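Local coordinates for uncharacterized protein (Pseudomonas aeruginosa PAO1, PDB 4R1D) that probably acts as a lipase effector of the H2 type VI secretion system, belongs to the alpha/beta hydrolases, and is held here by its inhibitor Tli4, at residues Y209-Q217 / I316-E325; W375-Y386 / L459-Y467. All blocks are in the same frame, centred on the assembly; numbering follows the deposited sequence.

How the contacts relate
Contact 1, centred about 12 Å from the centre of the chain, joins the loop after edge strand 201-206 of the parallel sheet and the start of helix 215-238 to helix 310-317 and helix 321-324; most of its touching residues are buried. Contact 2 lies about 25 Å out, where two loops meet nearer the surface. The centres of contacts 1 and 2 are about 22 Å apart and their nearest atoms about 4 Å apart. Both pack against helix 289-296, and helix 310-317 also offers a backbone N-H to Glu463 of contact 2. Contact 1 relies on helix starts, backbone carbonyls and one glutamate; contact 2 relies on long side chains, bridging water and an aromatic pair.

Contact 1 of 2, residues Y209-Q217 / I316-E325; sequences YNWLQSNRQ and IVANSAGALE
Glu325 directs its carboxylate to the start of helix 215-238, one oxygen to each of two successive residues. Asn215 N donates to OE1 of Glu325 at 2.8 Å, nearly straight at 164° and on the syn lone pair, while Ser214 OG donates to OE2 of Glu325. The latter bond is modelled as very short, so its exact length is doubtful. The glutamate chain is extended beyond CG, which carries the carboxylate across to the loop. With OG anti to its own backbone N (chi1 -177°), Ser214 also serves as N-cap, accepting from Arg216 N at 3.1 Å. A serine suits this place because one hydroxyl can give and accept at once.

Ser320 repeats that role for helix 321-324. Its OG accepts from Ala323 N at 3.0 Å and donates to Leu212 O at 2.7 Å, in the carbonyl plane on a lone pair. Gly322 N reaches the same oxygen, Leu212 O, at 3.0 Å, but from well above that plane. Having no side chain, Gly322 lets Trp211 O approach its CA at 3.3 Å in a C-H...O contact. Beside these bonds, Leu212 CD2 lies 3.8 Å from Ser320 CB.

Each capping serine thus also donates across the contact, Ser320 to the turn ahead of helix 215-238 and Ser214 to Glu325, and the positive end of helix 215-238 probably stabilises the negative charge of that glutamate.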
loop_
_atom_site.group_PDB
_atom_site.type_symbol
_atom_site.label_atom_id
_atom_site.label_comp_id
_atom_site.label_asym_id
_atom_site.label_seq_id
_atom_site.Cartn_x
_atom_site.Cartn_y
_atom_site.Cartn_z
ATOM N N TYR A 209 -2.070 6.371 -5.369
ATOM C CA TYR A 209 -0.744 5.851 -5.669
ATOM C C TYR A 209 -0.470 4.536 -4.946
ATOM O O TYR A 209 -1.128 4.191 -3.968
ATOM C CB TYR A 209 0.334 6.889 -5.348
ATOM C CG TYR A 209 0.405 7.234 -3.872
ATOM C CD1 TYR A 209 -0.330 8.287 -3.351
ATOM C CD2 TYR A 209 1.223 6.521 -3.016
ATOM C CE1 TYR A 209 -0.272 8.597 -2.009
ATOM C CE2 TYR A 209 1.292 6.828 -1.661
ATOM C CZ TYR A 209 0.545 7.865 -1.170
ATOM O OH TYR A 209 0.616 8.173 0.177
ATOM N N ASN A 210 0.503 3.801 -5.459
ATOM C CA ASN A 210 0.876 2.520 -4.903
ATOM C C ASN A 210 1.676 2.763 -3.631
ATOM O O ASN A 210 2.877 2.986 -3.688
ATOM C CB ASN A 210 1.684 1.741 -5.941
ATOM C CG ASN A 210 2.282 0.460 -5.388
ATOM O OD1 ASN A 210 2.028 0.073 -4.243
ATOM N ND2 ASN A 210 3.066 -0.227 -6.227
ATOM N N TRP A 211 0.985 2.744 -2.496
ATOM C CA TRP A 211 1.590 3.093 -1.205
ATOM C C TRP A 211 2.584 2.045 -0.687
ATOM O O TRP A 211 3.331 2.304 0.252
ATOM C CB TRP A 211 0.496 3.401 -0.166
ATOM C CG TRP A 211 -0.542 2.326 -0.064
ATOM C CD1 TRP A 211 -1.752 2.274 -0.719
ATOM C CD2 TRP A 211 -0.456 1.131 0.714
ATOM N NE1 TRP A 211 -2.418 1.122 -0.380
ATOM C CE2 TRP A 211 -1.645 0.404 0.500
ATOM C CE3 TRP A 211 0.507 0.613 1.590
ATOM C CZ2 TRP A 211 -1.894 -0.824 1.115
ATOM C CZ3 TRP A 211 0.256 -0.617 2.205
ATOM C CH2 TRP A 211 -0.935 -1.319 1.961
ATOM N N LEU A 212 2.612 0.863 -1.300
ATOM C CA LEU A 212 3.596 -0.150 -0.907
ATOM C C LEU A 212 5.000 0.173 -1.412
ATOM O O LEU A 212 6.008 -0.198 -0.795
ATOM C CB LEU A 212 3.172 -1.525 -1.422
ATOM C CG LEU A 212 1.981 -2.118 -0.671
ATOM C CD1 LEU A 212 1.362 -3.234 -1.490
ATOM C CD2 LEU A 212 2.469 -2.647 0.692
ATOM N N GLN A 213 5.078 0.848 -2.552
ATOM C CA GLN A 213 6.376 1.149 -3.120
ATOM C C GLN A 213 6.938 2.385 -2.441
ATOM O O GLN A 213 6.221 3.080 -1.719
ATOM C CB GLN A 213 6.249 1.402 -4.621
ATOM C CG GLN A 213 5.708 2.787 -4.941
ATOM C CD GLN A 213 5.387 2.950 -6.410
ATOM O OE1 GLN A 213 5.756 2.099 -7.239
ATOM N NE2 GLN A 213 4.691 4.036 -6.748
ATOM N N SER A 214 8.221 2.667 -2.680
ATOM C CA SER A 214 8.827 3.877 -2.134
ATOM C C SER A 214 8.059 5.114 -2.551
ATOM O O SER A 214 7.642 5.245 -3.697
ATOM C CB SER A 214 10.281 4.043 -2.592
ATOM O OG SER A 214 10.848 5.190 -1.982
ATOM N N ASN A 215 7.889 6.039 -1.617
ATOM C CA ASN A 215 7.298 7.315 -1.948
ATOM C C ASN A 215 8.119 8.079 -2.976
ATOM O O ASN A 215 7.600 8.936 -3.686
ATOM C CB ASN A 215 7.055 8.112 -0.664
ATOM C CG ASN A 215 6.066 7.417 0.231
ATOM O OD1 ASN A 215 6.418 6.883 1.292
ATOM N ND2 ASN A 215 4.821 7.359 -0.216
ATOM N N ARG A 216 9.401 7.740 -3.066
ATOM C CA ARG A 216 10.241 8.250 -4.134
ATOM C C ARG A 216 9.657 7.911 -5.502
ATOM O O ARG A 216 9.616 8.763 -6.394
ATOM C CB ARG A 216 11.655 7.675 -4.020
ATOM C CG ARG A 216 12.651 8.349 -4.945
ATOM C CD ARG A 216 13.950 7.556 -5.038
ATOM N NE ARG A 216 14.688 7.512 -3.776
ATOM C CZ ARG A 216 15.458 8.499 -3.321
ATOM N NH1 ARG A 216 15.575 9.629 -4.008
ATOM N NH2 ARG A 216 16.114 8.357 -2.174
ATOM N N GLN A 217 9.219 6.666 -5.680
ATOM C CA GLN A 217 8.659 6.248 -6.961
ATOM C C GLN A 217 7.227 6.772 -7.149
ATOM O O GLN A 217 6.816 7.107 -8.260
ATOM C CB GLN A 217 8.694 4.719 -7.109
ATOM C CG GLN A 217 8.078 4.260 -8.413
ATOM C CD GLN A 217 8.880 4.715 -9.621
ATOM O OE1 GLN A 217 10.106 4.617 -9.637
ATOM N NE2 GLN A 217 8.186 5.224 -10.638
ATOM N N ILE A 316 4.237 -7.999 6.005
ATOM C CA ILE A 316 3.957 -7.040 4.942
ATOM C C ILE A 316 4.870 -5.804 5.004
ATOM O O ILE A 316 5.570 -5.475 4.029
ATOM C CB ILE A 316 2.469 -6.663 4.949
ATOM C CG1 ILE A 316 1.617 -7.928 4.849
ATOM C CG2 ILE A 316 2.149 -5.700 3.806
ATOM C CD1 ILE A 316 0.146 -7.681 5.083
ATOM N N VAL A 317 4.903 -5.144 6.158
ATOM C CA VAL A 317 5.595 -3.871 6.271
ATOM C C VAL A 317 7.098 -3.991 6.032
ATOM O O VAL A 317 7.692 -3.143 5.382
ATOM C CB VAL A 317 5.317 -3.217 7.649
ATOM C CG1 VAL A 317 6.140 -1.947 7.828
ATOM C CG2 VAL A 317 3.823 -2.912 7.784
ATOM N N ALA A 318 7.718 -5.050 6.552
ATOM C CA ALA A 318 9.174 -5.175 6.480
ATOM C C ALA A 318 9.660 -5.423 5.060
ATOM O O ALA A 318 10.859 -5.365 4.794
ATOM C CB ALA A 318 9.694 -6.281 7.444
ATOM N N ASN A 319 8.724 -5.681 4.148
ATOM C CA ASN A 319 9.048 -5.842 2.719
ATOM C C ASN A 319 8.628 -4.679 1.827
ATOM O O ASN A 319 8.770 -4.745 0.596
ATOM C CB ASN A 319 8.429 -7.135 2.186
ATOM C CG ASN A 319 9.040 -8.344 2.806
ATOM O OD1 ASN A 319 8.371 -9.108 3.497
ATOM N ND2 ASN A 319 10.334 -8.516 2.596
ATOM N N SER A 320 8.121 -3.618 2.445
ATOM C CA SER A 320 7.546 -2.502 1.706
ATOM C C SER A 320 8.257 -1.203 2.035
ATOM O O SER A 320 8.234 -0.744 3.180
ATOM C CB SER A 320 6.052 -2.370 2.019
ATOM O OG SER A 320 5.610 -1.041 1.791
ATOM N N ALA A 321 8.889 -0.616 1.019
ATOM C CA ALA A 321 9.612 0.638 1.192
ATOM C C ALA A 321 8.643 1.744 1.582
ATOM O O ALA A 321 8.927 2.549 2.469
ATOM C CB ALA A 321 10.393 1.005 -0.098
ATOM N N GLY A 322 7.487 1.775 0.926
ATOM C CA GLY A 322 6.485 2.783 1.234
ATOM C C GLY A 322 6.043 2.741 2.685
ATOM O O GLY A 322 5.871 3.792 3.318
ATOM N N ALA A 323 5.842 1.537 3.217
ATOM C CA ALA A 323 5.377 1.390 4.592
ATOM C C ALA A 323 6.490 1.724 5.577
ATOM O O ALA A 323 6.268 2.451 6.557
ATOM C CB ALA A 323 4.849 -0.024 4.841
ATOM N N LEU A 324 7.685 1.196 5.308
ATOM C CA LEU A 324 8.829 1.395 6.193
ATOM C C LEU A 324 9.256 2.848 6.239
ATOM O O LEU A 324 9.855 3.290 7.220
ATOM C CB LEU A 324 10.027 0.553 5.737
ATOM C CG LEU A 324 9.983 -0.904 6.174
ATOM C CD1 LEU A 324 11.119 -1.683 5.521
ATOM C CD2 LEU A 324 10.030 -1.028 7.703
ATOM N N GLU A 325 8.969 3.588 5.172
ATOM C CA GLU A 325 9.358 4.994 5.115
ATOM C C GLU A 325 8.615 5.851 6.140
ATOM O O GLU A 325 8.984 6.996 6.375
ATOM C CB GLU A 325 9.207 5.557 3.699
ATOM C CG GLU A 325 10.380 5.194 2.793
ATOM C CD GLU A 325 10.076 5.372 1.317
ATOM O OE1 GLU A 325 9.006 5.928 0.993
ATOM O OE2 GLU A 325 10.913 4.948 0.491
#

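Contact 2 of 2, residues W375-Y386 / L459-Y467; sequences WYGLVPEQNSQY and LNDDENGTY
Asp461 OD1 is gripped from opposite faces of its carboxylate plane, by Gln382 NE2 at 2.8 Å and by Glu463 N at 2.7 Å. The second bond makes an Asx turn, which shapes the loop 459-467 just before Glu463, whose backbone takes a left-handed conformation. Gln382 is the main reach from the other loop. Its CG sits between the backbone N and the carbonyl carbon (chi1 61°), and the chain then runs extended to meet Asp461 at about a right angle. There its OE1 accepts from Asp461 N at 2.9 Å, nearly straight at 168°, so a single amide reads both the N-H and the carboxylate of one residue. NE2 of Gln382 has a second use, donating to Asn383 OD1 at 3.0 Å; with both ends bonded, the amide's rotation is fixed. The other carboxylate oxygen of Asp461 forms a salt bridge with Arg295 of helix 289-296.

Farther along, Tyr386 and Glu463 reach toward each other from the two loops. The phenol OH of Tyr386 donates to Glu463 OE2 at 2.6 Å on the syn lone pair, OE2 lying at the ring's edge, near its plane, with the carboxylate steeply turned to the ring, while OE1 is taken by Gly311 N.

An aromatic pair finishes the other end: Trp375 points an edge at the face of Tyr467 in an offset T-shaped stack, with ring planes at 88°. The indole N-H is used by Glu453, so the tryptophan packs and bonds at once. Between the two halves, one water gives a hydrogen to Gln382 OE1 at 2.6 Å and accepts one from Tyr467 OH at 2.9 Å.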
loop_
_atom_site.group_PDB
_atom_site.type_symbol
_atom_site.label_atom_id
_atom_site.label_comp_id
_atom_site.label_asym_id
_atom_site.label_seq_id
_atom_site.Cartn_x
_atom_site.Cartn_y
_atom_site.Cartn_z
ATOM N N TRP A 375 15.997 -8.288 21.460
ATOM C CA TRP A 375 14.581 -8.271 21.824
ATOM C C TRP A 375 13.862 -6.932 21.614
ATOM O O TRP A 375 12.649 -6.919 21.424
ATOM C CB TRP A 375 14.384 -8.733 23.272
ATOM C CG TRP A 375 14.834 -7.741 24.291
ATOM C CD1 TRP A 375 16.095 -7.602 24.796
ATOM C CD2 TRP A 375 14.032 -6.742 24.933
ATOM N NE1 TRP A 375 16.129 -6.573 25.713
ATOM C CE2 TRP A 375 14.873 -6.035 25.819
ATOM C CE3 TRP A 375 12.684 -6.371 24.843
ATOM C CZ2 TRP A 375 14.410 -4.984 26.611
ATOM C CZ3 TRP A 375 12.224 -5.337 25.641
ATOM C CH2 TRP A 375 13.085 -4.649 26.506
ATOM N N TYR A 376 14.581 -5.810 21.671
ATOM C CA TYR A 376 13.912 -4.518 21.560
ATOM C C TYR A 376 14.003 -3.934 20.155
ATOM O O TYR A 376 13.558 -2.819 19.920
ATOM C CB TYR A 376 14.390 -3.498 22.625
ATOM C CG TYR A 376 15.838 -3.055 22.504
ATOM C CD1 TYR A 376 16.189 -1.961 21.728
ATOM C CD2 TYR A 376 16.850 -3.739 23.172
ATOM C CE1 TYR A 376 17.521 -1.548 21.617
ATOM C CE2 TYR A 376 18.171 -3.346 23.063
ATOM C CZ TYR A 376 18.503 -2.253 22.292
ATOM O OH TYR A 376 19.817 -1.861 22.187
ATOM N N GLY A 377 14.568 -4.700 19.227
ATOM C CA GLY A 377 14.709 -4.246 17.853
ATOM C C GLY A 377 13.382 -4.251 17.125
ATOM O O GLY A 377 12.412 -4.822 17.609
ATOM N N LEU A 378 13.338 -3.608 15.962
ATOM C CA LEU A 378 12.097 -3.520 15.189
ATOM C C LEU A 378 11.652 -4.900 14.712
ATOM O O LEU A 378 10.465 -5.235 14.755
ATOM C CB LEU A 378 12.316 -2.623 13.984
ATOM C CG LEU A 378 11.052 -2.324 13.181
ATOM C CD1 LEU A 378 10.078 -1.510 14.025
ATOM C CD2 LEU A 378 11.438 -1.564 11.912
ATOM N N VAL A 379 12.614 -5.679 14.231
ATOM C CA VAL A 379 12.392 -7.074 13.888
ATOM C C VAL A 379 13.370 -7.954 14.661
ATOM O O VAL A 379 14.426 -8.335 14.147
ATOM C CB VAL A 379 12.532 -7.324 12.381
ATOM C CG1 VAL A 379 12.127 -8.758 12.047
ATOM C CG2 VAL A 379 11.677 -6.340 11.616
ATOM N N PRO A 380 13.019 -8.268 15.913
ATOM C CA PRO A 380 13.870 -9.145 16.723
ATOM C C PRO A 380 14.030 -10.487 16.029
ATOM O O PRO A 380 13.269 -10.840 15.114
ATOM C CB PRO A 380 13.076 -9.308 18.019
ATOM C CG PRO A 380 11.650 -9.006 17.643
ATOM C CD PRO A 380 11.748 -7.940 16.584
ATOM N N GLU A 381 15.035 -11.234 16.456
ATOM C CA GLU A 381 15.320 -12.528 15.868
ATOM C C GLU A 381 14.076 -13.416 15.828
ATOM O O GLU A 381 13.853 -14.155 14.862
ATOM C CB GLU A 381 16.445 -13.215 16.658
ATOM C CG GLU A 381 17.111 -14.338 15.893
ATOM C CD GLU A 381 17.765 -13.842 14.612
ATOM O OE1 GLU A 381 18.780 -13.118 14.704
ATOM O OE2 GLU A 381 17.256 -14.164 13.515
ATOM N N GLN A 382 13.256 -13.340 16.870
ATOM C CA GLN A 382 12.060 -14.170 16.937
ATOM C C GLN A 382 11.129 -13.912 15.751
ATOM O O GLN A 382 10.275 -14.739 15.451
ATOM C CB GLN A 382 11.290 -13.922 18.236
ATOM C CG GLN A 382 10.803 -12.483 18.391
ATOM C CD GLN A 382 9.679 -12.357 19.394
ATOM O OE1 GLN A 382 9.897 -12.425 20.606
ATOM N NE2 GLN A 382 8.463 -12.173 18.895
ATOM N N ASN A 383 11.288 -12.761 15.101
ATOM C CA ASN A 383 10.366 -12.362 14.030
ATOM C C ASN A 383 10.977 -12.437 12.630
ATOM O O ASN A 383 10.338 -12.049 11.646
ATOM C CB ASN A 383 9.797 -10.956 14.288
ATOM C CG ASN A 383 8.785 -10.934 15.425
ATOM O OD1 ASN A 383 8.356 -11.990 15.911
ATOM N ND2 ASN A 383 8.389 -9.734 15.852
ATOM N N SER A 384 12.214 -12.919 12.543
ATOM C CA SER A 384 12.889 -13.083 11.255
ATOM C C SER A 384 12.110 -14.010 10.325
ATOM O O SER A 384 12.142 -13.841 9.102
ATOM C CB SER A 384 14.303 -13.648 11.450
ATOM O OG SER A 384 15.055 -12.855 12.350
ATOM N N GLN A 385 11.416 -14.981 10.917
ATOM C CA GLN A 385 10.674 -15.997 10.174
ATOM C C GLN A 385 9.603 -15.361 9.305
ATOM O O GLN A 385 9.165 -15.951 8.320
ATOM C CB GLN A 385 10.010 -16.979 11.138
ATOM C CG GLN A 385 9.109 -16.304 12.169
ATOM C CD GLN A 385 8.460 -17.292 13.125
ATOM O OE1 GLN A 385 7.988 -18.351 12.718
ATOM N NE2 GLN A 385 8.442 -16.947 14.406
ATOM N N TYR A 386 9.189 -14.152 9.669
ATOM C CA TYR A 386 8.106 -13.478 8.947
ATOM C C TYR A 386 8.583 -12.668 7.740
ATOM O O TYR A 386 7.770 -12.247 6.906
ATOM C CB TYR A 386 7.304 -12.606 9.908
ATOM C CG TYR A 386 6.649 -13.400 11.018
ATOM C CD1 TYR A 386 5.626 -14.295 10.736
ATOM C CD2 TYR A 386 7.046 -13.256 12.344
ATOM C CE1 TYR A 386 5.007 -15.018 11.733
ATOM C CE2 TYR A 386 6.423 -13.979 13.362
ATOM C CZ TYR A 386 5.409 -14.862 13.049
ATOM O OH TYR A 386 4.774 -15.600 14.032
ATOM N N LEU A 459 13.990 -16.234 25.079
ATOM C CA LEU A 459 12.616 -15.838 25.385
ATOM C C LEU A 459 11.936 -15.139 24.215
ATOM O O LEU A 459 12.543 -14.313 23.528
ATOM C CB LEU A 459 12.573 -14.934 26.621
ATOM C CG LEU A 459 13.160 -15.548 27.891
ATOM C CD1 LEU A 459 12.905 -14.646 29.087
ATOM C CD2 LEU A 459 12.587 -16.939 28.125
ATOM N N ASN A 460 10.671 -15.473 23.998
ATOM C CA ASN A 460 9.888 -14.843 22.948
ATOM C C ASN A 460 8.671 -14.124 23.525
ATOM O O ASN A 460 8.159 -14.491 24.580
ATOM C CB ASN A 460 9.456 -15.888 21.919
ATOM C CG ASN A 460 10.633 -16.474 21.148
ATOM O OD1 ASN A 460 11.720 -15.892 21.108
ATOM N ND2 ASN A 460 10.416 -17.628 20.524
ATOM N N ASP A 461 8.217 -13.079 22.845
ATOM C CA ASP A 461 7.024 -12.384 23.297
ATOM C C ASP A 461 5.782 -13.062 22.712
ATOM O O ASP A 461 5.891 -14.094 22.042
ATOM C CB ASP A 461 7.102 -10.891 22.959
ATOM C CG ASP A 461 7.037 -10.616 21.464
ATOM O OD1 ASP A 461 6.508 -11.460 20.716
ATOM O OD2 ASP A 461 7.498 -9.539 21.041
ATOM N N ASP A 462 4.610 -12.500 22.975
ATOM C CA ASP A 462 3.366 -13.084 22.473
ATOM C C ASP A 462 2.918 -12.413 21.175
ATOM O O ASP A 462 1.775 -12.575 20.744
ATOM C CB ASP A 462 2.261 -12.982 23.523
ATOM C CG ASP A 462 1.770 -11.560 23.720
ATOM O OD1 ASP A 462 2.464 -10.609 23.286
ATOM O OD2 ASP A 462 0.694 -11.394 24.324
ATOM N N GLU A 463 3.827 -11.648 20.577
ATOM C CA GLU A 463 3.555 -10.922 19.335
ATOM C C GLU A 463 2.431 -9.908 19.474
ATOM O O GLU A 463 1.939 -9.385 18.473
ATOM C CB GLU A 463 3.285 -11.895 18.171
ATOM C CG GLU A 463 4.538 -12.659 17.749
ATOM C CD GLU A 463 4.372 -13.455 16.469
ATOM O OE1 GLU A 463 3.573 -13.045 15.598
ATOM O OE2 GLU A 463 5.053 -14.492 16.333
ATOM N N ASN A 464 2.050 -9.609 20.720
ATOM C CA ASN A 464 0.985 -8.654 20.996
ATOM C C ASN A 464 1.353 -7.664 22.119
ATOM O O ASN A 464 0.505 -6.918 22.597
ATOM C CB ASN A 464 -0.338 -9.376 21.329
ATOM C CG ASN A 464 -1.056 -9.930 20.085
ATOM O OD1 ASN A 464 -1.449 -11.094 20.048
ATOM N ND2 ASN A 464 -1.245 -9.082 19.076
ATOM N N GLY A 465 2.618 -7.654 22.529
ATOM C CA GLY A 465 3.094 -6.599 23.406
ATOM C C GLY A 465 3.710 -7.041 24.723
ATOM O O GLY A 465 4.155 -6.198 25.497
ATOM N N THR A 466 3.750 -8.340 24.992
ATOM C CA THR A 466 4.338 -8.776 26.263
ATOM C C THR A 466 5.190 -10.039 26.194
ATOM O O THR A 466 4.925 -10.953 25.405
ATOM C CB THR A 466 3.264 -8.926 27.376
ATOM O OG1 THR A 466 3.904 -8.939 28.665
ATOM C CG2 THR A 466 2.448 -10.208 27.178
ATOM N N TYR A 467 6.231 -10.055 27.029
ATOM C CA TYR A 467 7.060 -11.231 27.257
ATOM C C TYR A 467 6.549 -12.056 28.451
ATOM O O TYR A 467 7.032 -13.154 28.704
ATOM C CB TYR A 467 8.518 -10.814 27.493
ATOM C CG TYR A 467 9.250 -10.446 26.221
ATOM C CD1 TYR A 467 9.995 -11.390 25.534
ATOM C CD2 TYR A 467 9.178 -9.166 25.702
ATOM C CE1 TYR A 467 10.657 -11.069 24.360
ATOM C CE2 TYR A 467 9.849 -8.827 24.528
ATOM C CZ TYR A 467 10.573 -9.779 23.863
ATOM O OH TYR A 467 11.226 -9.445 22.698
HETATM O O HOH W 1 7.590 -14.863 17.034
HETATM O O HOH W 2 12.311 -11.870 21.493
HETATM O O HOH W 3 6.920 -8.909 18.536
#